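Local coordinates for protein nucleoporin NUP170 (Chaetomium thermophilum, PDB 5HAX) that probably serves as a structural scaffold component of the nuclear pore complex, joining a beta-propeller-like part to an alpha-helical part, at residues 411-414 against 415-419; 708-711 against 712-716; 636-639 against 640-644; 622-625 against 626-629. All coordinates share one frame; numbering follows the deposited sequence.

In the fold
All four contacts are local, each joining side chains and backbone about one turn apart, so they close helical turns and no long loop; they follow in series, none nesting or crossing. Contact 1 (411-419) comes first, ending the short helix 411-416 in the connection between neighbouring antiparallel strands 403-409 and 427-433 of the propeller-like part. Contact 4 (622-629) then opens helix 622-640, and contact 3 (636-644) lies where that helix runs out into the following loop, their centres about 22 Å apart. Contact 2 (708-716) comes last, where helix 706-713 turns toward helix 717-722. Lys415 in contact 1 and Phe638 in contact 3 both reach helix 522-533, linking propeller and helical parts through it.

Contact 1 (411-414 against 415-419)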
ATOM      1  N   THR A 411      -7.083   1.433 -12.572  1.00 41.99           N
ATOM      2  CA  THR A 411      -6.744   2.831 -12.327  1.00 40.02           C
ATOM      3  C   THR A 411      -6.756   3.644 -13.614  1.00 36.47           C
ATOM      4  O   THR A 411      -7.217   4.791 -13.629  1.00 40.36           O
ATOM      5  CB  THR A 411      -5.374   2.919 -11.655  1.00 46.19           C
ATOM      6  OG1 THR A 411      -5.366   2.099 -10.480  1.00 42.64           O
ATOM      7  CG2 THR A 411      -5.045   4.357 -11.268  1.00 43.72           C
ATOM      8  N   GLY A 412      -6.260   3.065 -14.708  1.00 41.18           N
ATOM      9  CA  GLY A 412      -6.228   3.790 -15.968  1.00 43.24           C
ATOM     10  C   GLY A 412      -7.613   4.132 -16.484  1.00 50.04           C
ATOM     11  O   GLY A 412      -7.852   5.246 -16.957  1.00 49.40           O
ATOM     12  N   ARG A 413      -8.545   3.181 -16.400  1.00 44.25           N
ATOM     13  CA  ARG A 413      -9.900   3.433 -16.881  1.00 45.82           C
ATOM     14  C   ARG A 413     -10.662   4.345 -15.928  1.00 42.88           C
ATOM     15  O   ARG A 413     -11.449   5.191 -16.367  1.00 48.08           O
ATOM     16  CB  ARG A 413     -10.639   2.110 -17.070  1.00 50.34           C
ATOM     17  CG  ARG A 413     -11.913   2.221 -17.896  1.00 60.36           C
ATOM     18  CD  ARG A 413     -12.566   0.861 -18.109  1.00 58.23           C
ATOM     19  NE  ARG A 413     -11.608  -0.153 -18.546  1.00 70.04           N
ATOM     20  CZ  ARG A 413     -11.216  -0.330 -19.805  1.00 78.02           C
ATOM     21  NH1 ARG A 413     -11.692   0.442 -20.773  1.00 84.14           N
ATOM     22  NH2 ARG A 413     -10.339  -1.282 -20.097  1.00 72.81           N
ATOM     23  N   ILE A 414     -10.438   4.192 -14.621  1.00 44.40           N
ATOM     24  CA  ILE A 414     -11.116   5.038 -13.639  1.00 44.45           C
ATOM     25  C   ILE A 414     -10.686   6.491 -13.805  1.00 45.72           C
ATOM     26  O   ILE A 414     -11.494   7.416 -13.653  1.00 46.49           O
ATOM     27  CB  ILE A 414     -10.834   4.526 -12.212  1.00 39.67           C
ATOM     28  CG1 ILE A 414     -11.479   3.151 -12.001  1.00 46.67           C
ATOM     29  CG2 ILE A 414     -11.352   5.517 -11.168  1.00 45.20           C
ATOM     30  CD1 ILE A 414     -11.089   2.480 -10.693  1.00 48.43           C
ATOM     31  N   LYS A 415      -9.406   6.716 -14.107  1.00 46.66           N
ATOM     32  CA  LYS A 415      -8.892   8.076 -14.210  1.00 46.49           C
ATOM     33  C   LYS A 415      -9.435   8.793 -15.441  1.00 51.01           C
ATOM     34  O   LYS A 415      -9.666  10.006 -15.397  1.00 46.68           O
ATOM     35  CB  LYS A 415      -7.363   8.045 -14.235  1.00 43.63           C
ATOM     36  CG  LYS A 415      -6.703   9.409 -14.356  1.00 47.84           C
ATOM     37  CD  LYS A 415      -5.197   9.303 -14.172  1.00 48.38           C
ATOM     38  CE  LYS A 415      -4.514  10.653 -14.341  1.00 62.87           C
ATOM     39  NZ  LYS A 415      -4.582  11.147 -15.747  1.00 63.50           N
ATOM     40  N   VAL A 416      -9.657   8.060 -16.533  1.00 49.78           N
ATOM     41  CA  VAL A 416     -10.134   8.657 -17.778  1.00 54.00           C
ATOM     42  C   VAL A 416     -11.654   8.779 -17.832  1.00 55.56           C
ATOM     43  O   VAL A 416     -12.169   9.622 -18.582  1.00 55.74           O
ATOM     44  CB  VAL A 416      -9.627   7.823 -18.971  1.00 49.70           C
ATOM     45  CG1 VAL A 416     -10.174   8.341 -20.300  1.00 77.37           C
ATOM     46  CG2 VAL A 416      -8.111   7.820 -18.996  1.00 65.73           C
ATOM     47  N   THR A 417     -12.383   7.979 -17.053  1.00 56.92           N
ATOM     48  CA  THR A 417     -13.839   7.941 -17.142  1.00 51.43           C
ATOM     49  C   THR A 417     -14.443   9.328 -16.967  1.00 54.78           C
ATOM     50  O   THR A 417     -14.092  10.065 -16.040  1.00 47.95           O
ATOM     51  CB  THR A 417     -14.399   6.991 -16.083  1.00 48.57           C
ATOM     52  OG1 THR A 417     -13.946   5.658 -16.352  1.00 47.61           O
ATOM     53  CG2 THR A 417     -15.927   7.010 -16.081  1.00 57.99           C
ATOM     54  N   GLN A 418     -15.365   9.668 -17.861  1.00 57.38           N
ATOM     55  CA  GLN A 418     -16.066  10.943 -17.816  1.00 63.71           C
ATOM     56  C   GLN A 418     -17.484  10.756 -18.360  1.00 56.83           C
ATOM     57  O   GLN A 418     -17.673  10.061 -19.357  1.00 61.75           O
ATOM     58  CB  GLN A 418     -15.314  11.998 -18.632  1.00 63.50           C
ATOM     59  CG  GLN A 418     -15.207  13.353 -17.955  1.00 73.90           C
ATOM     60  CD  GLN A 418     -14.379  13.307 -16.687  1.00 73.55           C
ATOM     61  OE1 GLN A 418     -13.244  12.827 -16.692  1.00 81.19           O
ATOM     62  NE2 GLN A 418     -14.943  13.801 -15.591  1.00 72.53           N
ATOM     63  N   PRO A 419     -18.489  11.368 -17.709  1.00 60.26           N
ATOM     64  CA  PRO A 419     -18.433  12.206 -16.507  1.00 63.75           C
ATOM     65  C   PRO A 419     -18.356  11.390 -15.220  1.00 58.59           C
ATOM     66  O   PRO A 419     -18.236  10.165 -15.272  1.00 56.83           O
ATOM     67  CB  PRO A 419     -19.742  12.990 -16.575  1.00 57.45           C
ATOM     68  CG  PRO A 419     -20.684  12.053 -17.231  1.00 57.79           C
ATOM     69  CD  PRO A 419     -19.867  11.260 -18.225  1.00 61.11           C
TER
HETATM   70  O   HOH W   1     -12.494  10.038 -13.847  1.00 49.44           O
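The backbone of Thr411 to Val416 makes a short helix whose last turn is closed from Thr411 O to Lys415 N (3.0 Å) and, weakly, from Gly412 O to Val416 N; Thr417 is the first residue to leave it. This is a helix C-terminus between two neighbouring strands of the propeller-like domain. Arg413 O takes two bonds from Thr417, a notably short one from the hydroxyl OG1 (2.5 Å) and a weak one from the backbone N (3.0 Å). The hydroxyl stands above the carbonyl plane, 37° out of it. It gets there because chi1 of -64° sets OG1 beside the backbone N, so both donors face the same carbonyl; threonine suits the place by adding a side-chain donor where the helix runs out of N-H groups. With a valine here Arg413 O would probably be left with just the weak backbone bond from this residue.

Val416 rests its CG2 methyl 3.3 Å from Gly412 O. Lys415 extends CG anti to its backbone N and bends only at its end, where NZ forms a salt bridge with Glu524 of helix 522-533. Ile414 turns its greasy side chain to Tyr23, as a buried position asks, while its carbonyl is met by a water: water 1 bridges the turn, 2.8 Å from Ile414 O and 2.7 Å from Thr417 O.

Contact 2 (708-711 against 712-716); sequences SQQQ and LKDLT
Gln710 lays the end of its amide over the aliphatic end of Lys713, with OE1 3.1 Å from CE and 3.5 Å from CD. The two side chains cross at a slant, and the bend of Gln710 at chi2 (77°) folds the amide back over the turn. The carbons it meets lie next to the ammonium group, so they are likely to be slightly polarised toward the amide oxygen; NZ itself bonds to Tyr701 OH. Long, flexible polar residues suit this outward side of helix 706-713, whose last turn the contact forms.

Beneath them the helix ends. Lys713 N bonds to Gln709 O at 2.8 Å and more weakly to Gln710 O, which also takes a weak bond from Asp714 N. Asp714 leaves helical geometry, and its carboxylate bends back over the helix end: OD1 comes 2.9 Å from Gln710 O and 3.2 Å from Gln711 O. A chi1 of 44° puts CG between the backbone N and the carbonyl carbon and so brings the acid onto these oxygens. With an alanine here the carboxylate over the helix end would be gone, and Gln710 CG would probably be left without its neighbour OD2.

On the buried side Leu712 and Leu715 pack on Leu733 and Leu729 of helix 724-739, as leucines facing a helical core should, and Thr716 is the N-cap of the next helix. Because acceptor meets acceptor at Asp714, the acid lies in an unfavourable field from the helix C-terminus, which would probably raise its pKa.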
ATOM      1  N   SER A 708      16.047  36.944   6.127  1.00 96.14           N
ATOM      2  CA  SER A 708      16.560  35.836   5.330  1.00 95.97           C
ATOM      3  C   SER A 708      16.368  34.499   6.032  1.00 97.58           C
ATOM      4  O   SER A 708      16.233  33.468   5.363  1.00 92.11           O
ATOM      5  CB  SER A 708      18.035  36.068   5.010  1.00103.06           C
ATOM      6  OG  SER A 708      18.201  37.253   4.247  1.00101.42           O
ATOM      7  N   GLN A 709      16.359  34.490   7.367  1.00100.32           N
ATOM      8  CA  GLN A 709      15.968  33.287   8.093  1.00102.08           C
ATOM      9  C   GLN A 709      14.504  32.954   7.834  1.00 94.22           C
ATOM     10  O   GLN A 709      14.154  31.787   7.622  1.00 95.33           O
ATOM     11  CB  GLN A 709      16.211  33.467   9.591  1.00108.60           C
ATOM     12  CG  GLN A 709      17.673  33.502   9.998  1.00107.13           C
ATOM     13  CD  GLN A 709      17.855  33.711  11.489  1.00108.75           C
ATOM     14  OE1 GLN A 709      16.984  34.264  12.163  1.00108.37           O
ATOM     15  NE2 GLN A 709      18.988  33.263  12.014  1.00111.91           N
ATOM     16  N   GLN A 710      13.640  33.971   7.846  1.00 89.96           N
ATOM     17  CA  GLN A 710      12.221  33.756   7.593  1.00 96.76           C
ATOM     18  C   GLN A 710      11.977  33.324   6.153  1.00 94.60           C
ATOM     19  O   GLN A 710      11.173  32.419   5.899  1.00 95.02           O
ATOM     20  CB  GLN A 710      11.444  35.033   7.914  1.00100.86           C
ATOM     21  CG  GLN A 710       9.932  34.931   7.749  1.00102.72           C
ATOM     22  CD  GLN A 710       9.259  34.199   8.895  1.00108.90           C
ATOM     23  OE1 GLN A 710       9.834  33.292   9.497  1.00109.13           O
ATOM     24  NE2 GLN A 710       8.033  34.600   9.209  1.00108.66           N
ATOM     25  N   GLN A 711      12.650  33.967   5.195  1.00 85.57           N
ATOM     26  CA  GLN A 711      12.518  33.566   3.798  1.00 89.62           C
ATOM     27  C   GLN A 711      12.948  32.120   3.600  1.00 85.51           C
ATOM     28  O   GLN A 711      12.311  31.369   2.852  1.00 81.52           O
ATOM     29  CB  GLN A 711      13.342  34.490   2.902  1.00 88.65           C
ATOM     30  CG  GLN A 711      12.650  35.791   2.537  1.00 97.66           C
ATOM     31  CD  GLN A 711      13.429  36.585   1.507  1.00 97.94           C
ATOM     32  OE1 GLN A 711      14.263  37.422   1.852  1.00 81.99           O
ATOM     33  NE2 GLN A 711      13.164  36.320   0.232  1.00100.17           N
ATOM     34  N   LEU A 712      14.032  31.712   4.263  1.00 80.14           N
ATOM     35  CA  LEU A 712      14.481  30.328   4.177  1.00 80.67           C
ATOM     36  C   LEU A 712      13.539  29.392   4.922  1.00 88.68           C
ATOM     37  O   LEU A 712      13.426  28.214   4.563  1.00 84.61           O
ATOM     38  CB  LEU A 712      15.897  30.208   4.737  1.00 76.51           C
ATOM     39  CG  LEU A 712      16.482  28.797   4.814  1.00 71.97           C
ATOM     40  CD1 LEU A 712      16.538  28.163   3.434  1.00 72.26           C
ATOM     41  CD2 LEU A 712      17.859  28.834   5.450  1.00 76.57           C
ATOM     42  N   LYS A 713      12.862  29.896   5.954  1.00 91.66           N
ATOM     43  CA  LYS A 713      11.966  29.060   6.746  1.00 90.87           C
ATOM     44  C   LYS A 713      10.827  28.514   5.896  1.00 85.27           C
ATOM     45  O   LYS A 713      10.499  27.323   5.970  1.00 76.72           O
ATOM     46  CB  LYS A 713      11.416  29.869   7.921  1.00103.71           C
ATOM     47  CG  LYS A 713      11.152  29.064   9.182  1.00119.37           C
ATOM     48  CD  LYS A 713      10.502  29.922  10.265  1.00118.05           C
ATOM     49  CE  LYS A 713      11.450  30.990  10.805  1.00121.81           C
ATOM     50  NZ  LYS A 713      12.624  30.407  11.514  1.00133.70           N
ATOM     51  N   ASP A 714      10.215  29.371   5.075  1.00 74.48           N
ATOM     52  CA  ASP A 714       9.045  29.014   4.280  1.00 88.91           C
ATOM     53  C   ASP A 714       9.368  28.943   2.788  1.00 81.88           C
ATOM     54  O   ASP A 714       8.490  29.143   1.944  1.00 71.11           O
ATOM     55  CB  ASP A 714       7.910  30.004   4.546  1.00 93.99           C
ATOM     56  CG  ASP A 714       8.382  31.444   4.578  1.00 97.17           C
ATOM     57  OD1 ASP A 714       9.317  31.781   3.820  1.00101.72           O
ATOM     58  OD2 ASP A 714       7.823  32.235   5.366  1.00 94.08           O
ATOM     59  N   LEU A 715      10.624  28.654   2.449  1.00 74.52           N
ATOM     60  CA  LEU A 715      11.010  28.450   1.061  1.00 71.22           C
ATOM     61  C   LEU A 715      10.600  27.054   0.607  1.00 63.92           C
ATOM     62  O   LEU A 715      10.974  26.056   1.232  1.00 58.38           O
ATOM     63  CB  LEU A 715      12.517  28.632   0.887  1.00 65.86           C
ATOM     64  CG  LEU A 715      13.077  28.219  -0.480  1.00 62.91           C
ATOM     65  CD1 LEU A 715      12.622  29.191  -1.559  1.00 63.99           C
ATOM     66  CD2 LEU A 715      14.591  28.105  -0.440  1.00 65.50           C
ATOM     67  N   THR A 716       9.842  26.987  -0.482  1.00 60.47           N
ATOM     68  CA  THR A 716       9.459  25.722  -1.091  1.00 61.26           C
ATOM     69  C   THR A 716      10.383  25.404  -2.263  1.00 60.57           C
ATOM     70  O   THR A 716      11.123  26.258  -2.756  1.00 56.82           O
ATOM     71  CB  THR A 716       8.005  25.764  -1.570  1.00 55.00           C
ATOM     72  OG1 THR A 716       7.888  26.662  -2.679  1.00 57.30           O
ATOM     73  CG2 THR A 716       7.076  26.212  -0.450  1.00 63.80           C
TER

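Contact 3 (636-639 against 640-644)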
ATOM      1  N   ARG A 636      16.349  14.580 -19.386  1.00 52.54           N
ATOM      2  CA  ARG A 636      17.024  15.604 -20.178  1.00 55.95           C
ATOM      3  C   ARG A 636      17.957  14.976 -21.205  1.00 47.87           C
ATOM      4  O   ARG A 636      17.962  15.364 -22.380  1.00 56.32           O
ATOM      5  CB  ARG A 636      17.797  16.546 -19.257  1.00 53.93           C
ATOM      6  CG  ARG A 636      16.980  17.723 -18.762  1.00 63.36           C
ATOM      7  CD  ARG A 636      17.599  18.369 -17.532  1.00 72.04           C
ATOM      8  NE  ARG A 636      19.024  18.646 -17.693  1.00 76.42           N
ATOM      9  CZ  ARG A 636      19.522  19.593 -18.481  1.00 77.25           C
ATOM     10  NH1 ARG A 636      20.834  19.771 -18.553  1.00 81.81           N
ATOM     11  NH2 ARG A 636      18.715  20.358 -19.203  1.00 85.99           N
ATOM     12  N   ASN A 637      18.758  13.998 -20.777  1.00 54.09           N
ATOM     13  CA  ASN A 637      19.654  13.307 -21.696  1.00 53.94           C
ATOM     14  C   ASN A 637      18.883  12.678 -22.849  1.00 63.43           C
ATOM     15  O   ASN A 637      19.360  12.659 -23.989  1.00 58.27           O
ATOM     16  CB  ASN A 637      20.451  12.245 -20.939  1.00 59.85           C
ATOM     17  CG  ASN A 637      21.378  11.457 -21.841  1.00 85.28           C
ATOM     18  OD1 ASN A 637      21.962  11.998 -22.780  1.00 85.50           O
ATOM     19  ND2 ASN A 637      21.512  10.165 -21.562  1.00 91.19           N
ATOM     20  N   PHE A 638      17.685  12.160 -22.571  1.00 57.50           N
ATOM     21  CA  PHE A 638      16.883  11.540 -23.622  1.00 55.87           C
ATOM     22  C   PHE A 638      16.423  12.570 -24.645  1.00 56.15           C
ATOM     23  O   PHE A 638      16.408  12.290 -25.850  1.00 58.07           O
ATOM     24  CB  PHE A 638      15.682  10.821 -23.008  1.00 55.72           C
ATOM     25  CG  PHE A 638      14.662  10.381 -24.019  1.00 46.64           C
ATOM     26  CD1 PHE A 638      14.847   9.219 -24.750  1.00 43.40           C
ATOM     27  CD2 PHE A 638      13.519  11.131 -24.242  1.00 43.37           C
ATOM     28  CE1 PHE A 638      13.913   8.813 -25.683  1.00 56.52           C
ATOM     29  CE2 PHE A 638      12.581  10.730 -25.172  1.00 49.49           C
ATOM     30  CZ  PHE A 638      12.778   9.569 -25.893  1.00 56.23           C
ATOM     31  N   LEU A 639      16.042  13.764 -24.187  1.00 51.84           N
ATOM     32  CA  LEU A 639      15.593  14.800 -25.112  1.00 57.54           C
ATOM     33  C   LEU A 639      16.743  15.319 -25.966  1.00 62.88           C
ATOM     34  O   LEU A 639      16.552  15.638 -27.144  1.00 66.31           O
ATOM     35  CB  LEU A 639      14.937  15.944 -24.337  1.00 56.32           C
ATOM     36  CG  LEU A 639      13.705  15.580 -23.502  1.00 58.01           C
ATOM     37  CD1 LEU A 639      13.175  16.806 -22.774  1.00 53.32           C
ATOM     38  CD2 LEU A 639      12.613  14.958 -24.363  1.00 56.70           C
ATOM     39  N   GLU A 640      17.946  15.408 -25.394  1.00 62.65           N
ATOM     40  CA  GLU A 640      19.090  15.906 -26.153  1.00 71.94           C
ATOM     41  C   GLU A 640      19.499  14.920 -27.239  1.00 70.11           C
ATOM     42  O   GLU A 640      19.751  15.310 -28.384  1.00 78.58           O
ATOM     43  CB  GLU A 640      20.268  16.185 -25.218  1.00 77.20           C
ATOM     44  CG  GLU A 640      20.088  17.392 -24.314  1.00 88.59           C
ATOM     45  CD  GLU A 640      19.680  18.638 -25.076  1.00100.78           C
ATOM     46  OE1 GLU A 640      20.320  18.942 -26.105  1.00101.04           O
ATOM     47  OE2 GLU A 640      18.714  19.304 -24.651  1.00101.18           O
ATOM     48  N   ALA A 641      19.573  13.634 -26.895  1.00 61.40           N
ATOM     49  CA  ALA A 641      19.965  12.618 -27.861  1.00 68.16           C
ATOM     50  C   ALA A 641      18.956  12.454 -28.991  1.00 71.20           C
ATOM     51  O   ALA A 641      19.260  11.763 -29.970  1.00 72.30           O
ATOM     52  CB  ALA A 641      20.166  11.279 -27.150  1.00 73.85           C
ATOM     53  N   ASN A 642      17.778  13.065 -28.883  1.00 64.44           N
ATOM     54  CA  ASN A 642      16.737  12.986 -29.902  1.00 66.85           C
ATOM     55  C   ASN A 642      16.165  14.367 -30.180  1.00 72.81           C
ATOM     56  O   ASN A 642      14.971  14.527 -30.452  1.00 69.18           O
ATOM     57  CB  ASN A 642      15.644  12.010 -29.481  1.00 66.66           C
ATOM     58  CG  ASN A 642      16.169  10.604 -29.279  1.00 60.67           C
ATOM     59  OD1 ASN A 642      16.296   9.833 -30.229  1.00 66.27           O
ATOM     60  ND2 ASN A 642      16.487  10.264 -28.035  1.00 65.06           N
ATOM     61  N   LYS A 643      17.021  15.390 -30.116  1.00 74.01           N
ATOM     62  CA  LYS A 643      16.598  16.744 -30.457  1.00 75.29           C
ATOM     63  C   LYS A 643      16.250  16.869 -31.935  1.00 78.31           C
ATOM     64  O   LYS A 643      15.458  17.740 -32.313  1.00 79.88           O
ATOM     65  CB  LYS A 643      17.695  17.741 -30.083  1.00 82.20           C
ATOM     66  CG  LYS A 643      19.049  17.442 -30.719  1.00 86.13           C
ATOM     67  CD  LYS A 643      20.130  18.383 -30.207  1.00 88.23           C
ATOM     68  CE  LYS A 643      21.522  17.858 -30.527  1.00 97.10           C
ATOM     69  NZ  LYS A 643      21.686  17.530 -31.972  1.00107.90           N
ATOM     70  N   SER A 644      16.821  16.009 -32.779  1.00 78.22           N
ATOM     71  CA  SER A 644      16.620  16.097 -34.221  1.00 80.37           C
ATOM     72  C   SER A 644      15.425  15.288 -34.707  1.00 84.47           C
ATOM     73  O   SER A 644      14.854  15.614 -35.756  1.00 89.19           O
ATOM     74  CB  SER A 644      17.877  15.619 -34.953  1.00 76.12           C
ATOM     75  OG  SER A 644      19.011  16.379 -34.568  1.00 88.49           O
TER
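Asn642 turns its side-chain amide back onto Phe638 O in the last turn of helix 622-640. Its ND2 gives Phe638 O a hydrogen bond of 3.0 Å that is almost straight, at 172°. The bond is well formed at both ends: the donor lies in the carbonyl plane, and the acceptor is nearly in the plane of the amide. Asparagine suits the site because its short amide carries an N-H that can turn back to a carbonyl of the last turn. With chi1 at -60°, CG sits beside the residue's own N and swings toward the helix, while OD1 at the other branch of the amide makes a weak bond to Arg557.

The same ND2 lies over one face of the Phe638 ring, 3.8 Å from both CD1 and CE1, with ring and amide planes 44° apart. Phe638 keeps CG anti to its backbone N (chi1 169°), which carries the ring along the turn under the amide and into a buried place against Leu530 and Ala533 of helix 522-533. Leu639 likewise suits its buried side, packing on Gln676 of helix 663-694.

The backbone bonds beside it are those of Ala641 N to Asn637 O, at 3.1 Å, and, weakly, of Asn642 N to Leu639 O. On the exposed side Glu640 passes its CG 3.5 Å from Arg636 O.

Contact 4 (622-625 against 626-629)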
ATOM      1  N   THR A 622      18.344  13.224   1.667  1.00 68.98           N
ATOM      2  CA  THR A 622      19.299  13.452   0.587  1.00 73.87           C
ATOM      3  C   THR A 622      19.248  12.333  -0.446  1.00 70.77           C
ATOM      4  O   THR A 622      19.331  12.589  -1.653  1.00 64.75           O
ATOM      5  CB  THR A 622      20.714  13.578   1.153  1.00 70.10           C
ATOM      6  OG1 THR A 622      21.073  12.360   1.817  1.00 73.18           O
ATOM      7  CG2 THR A 622      20.805  14.736   2.138  1.00 67.05           C
ATOM      8  N   SER A 623      19.121  11.084   0.011  1.00 63.40           N
ATOM      9  CA  SER A 623      19.075   9.957  -0.914  1.00 64.23           C
ATOM     10  C   SER A 623      17.909  10.078  -1.884  1.00 65.38           C
ATOM     11  O   SER A 623      18.022   9.673  -3.046  1.00 60.41           O
ATOM     12  CB  SER A 623      18.979   8.646  -0.134  1.00 72.37           C
ATOM     13  OG  SER A 623      17.785   8.600   0.627  1.00 90.33           O
ATOM     14  N   LYS A 624      16.785  10.632  -1.426  1.00 62.82           N
ATOM     15  CA  LYS A 624      15.645  10.830  -2.312  1.00 67.58           C
ATOM     16  C   LYS A 624      15.920  11.939  -3.318  1.00 58.59           C
ATOM     17  O   LYS A 624      15.509  11.846  -4.481  1.00 56.81           O
ATOM     18  CB  LYS A 624      14.398  11.146  -1.486  1.00 64.10           C
ATOM     19  CG  LYS A 624      13.114  11.217  -2.293  1.00 69.56           C
ATOM     20  CD  LYS A 624      12.709   9.851  -2.819  1.00 68.87           C
ATOM     21  CE  LYS A 624      11.456   9.942  -3.672  1.00 63.37           C
ATOM     22  NZ  LYS A 624      10.585   8.747  -3.508  1.00 77.15           N
ATOM     23  N   LEU A 625      16.610  12.998  -2.892  1.00 59.01           N
ATOM     24  CA  LEU A 625      16.947  14.080  -3.810  1.00 58.81           C
ATOM     25  C   LEU A 625      17.874  13.602  -4.919  1.00 54.96           C
ATOM     26  O   LEU A 625      17.789  14.091  -6.052  1.00 51.10           O
ATOM     27  CB  LEU A 625      17.586  15.237  -3.042  1.00 57.86           C
ATOM     28  CG  LEU A 625      16.650  16.006  -2.106  1.00 65.33           C
ATOM     29  CD1 LEU A 625      17.446  16.908  -1.175  1.00 61.25           C
ATOM     30  CD2 LEU A 625      15.633  16.816  -2.899  1.00 57.87           C
ATOM     31  N   VAL A 626      18.757  12.647  -4.617  1.00 55.58           N
ATOM     32  CA  VAL A 626      19.680  12.133  -5.626  1.00 60.56           C
ATOM     33  C   VAL A 626      18.914  11.398  -6.720  1.00 53.89           C
ATOM     34  O   VAL A 626      19.096  11.666  -7.913  1.00 60.21           O
ATOM     35  CB  VAL A 626      20.735  11.223  -4.970  1.00 61.60           C
ATOM     36  CG1 VAL A 626      21.553  10.482  -6.027  1.00 63.41           C
ATOM     37  CG2 VAL A 626      21.646  12.037  -4.064  1.00 60.68           C
ATOM     38  N   THR A 627      18.056  10.451  -6.331  1.00 59.72           N
ATOM     39  CA  THR A 627      17.318   9.670  -7.319  1.00 61.81           C
ATOM     40  C   THR A 627      16.433  10.563  -8.179  1.00 50.73           C
ATOM     41  O   THR A 627      16.345  10.372  -9.398  1.00 55.56           O
ATOM     42  CB  THR A 627      16.475   8.599  -6.625  1.00 66.25           C
ATOM     43  OG1 THR A 627      15.524   9.223  -5.754  1.00 72.79           O
ATOM     44  CG2 THR A 627      17.358   7.656  -5.819  1.00 56.29           C
ATOM     45  N   ILE A 628      15.769  11.543  -7.563  1.00 46.67           N
ATOM     46  CA  ILE A 628      14.944  12.476  -8.328  1.00 49.01           C
ATOM     47  C   ILE A 628      15.798  13.198  -9.362  1.00 54.65           C
ATOM     48  O   ILE A 628      15.427  13.300 -10.537  1.00 44.61           O
ATOM     49  CB  ILE A 628      14.241  13.469  -7.384  1.00 53.96           C
ATOM     50  CG1 ILE A 628      13.222  12.734  -6.509  1.00 51.66           C
ATOM     51  CG2 ILE A 628      13.548  14.574  -8.179  1.00 49.46           C
ATOM     52  CD1 ILE A 628      12.645  13.583  -5.399  1.00 47.50           C
ATOM     53  N   GLN A 629      16.961  13.701  -8.938  1.00 50.25           N
ATOM     54  CA  GLN A 629      17.847  14.406  -9.857  1.00 48.56           C
ATOM     55  C   GLN A 629      18.305  13.497 -10.991  1.00 48.93           C
ATOM     56  O   GLN A 629      18.333  13.911 -12.156  1.00 49.33           O
ATOM     57  CB  GLN A 629      19.054  14.957  -9.101  1.00 54.10           C
ATOM     58  CG  GLN A 629      20.068  15.648  -9.993  1.00 58.61           C
ATOM     59  CD  GLN A 629      21.165  16.330  -9.206  1.00 50.54           C
ATOM     60  OE1 GLN A 629      21.505  17.483  -9.467  1.00 66.16           O
ATOM     61  NE2 GLN A 629      21.733  15.617  -8.241  1.00 57.09           N
TER
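Lys624 O accepts two hydrogen bonds in the first turns of helix 622-640, from Ile628 N at 3.1 Å and from the hydroxyl Thr627 OG1 at 2.9 Å. Both donors come from the same face of the carbonyl plane, but the hydroxyl arrives at a much sharper C=O...O angle, 118°. With chi1 at 61° OG1 of Thr627 lies between its backbone N and carbonyl carbon, the rotation that turns it back to a carbonyl one turn earlier; threonine thus settles its own hydroxyl on an exposed face of the helix. The regular helical bonds run alongside: Val626 N to Thr622 O and Gln629 N to Leu625 O are both 3.0 Å, whereas Thr627 N to Ser623 O is weak.

Packing follows the same spacing. Ile628, buried, touches Leu602 of a loop and Ile686 of helix 663-694, and brings CG1 to 3.2 Å from Lys624 O. Isoleucine suits this buried place, its CG1-CD1 arm lying along the turn beside Lys624. Leu625, also buried, leans on Leu602 and Ile620. The lysine's stem adds a greasy flank before its charged end leaves: Lys624 CG lies 3.9 Å from Ile628 CD1.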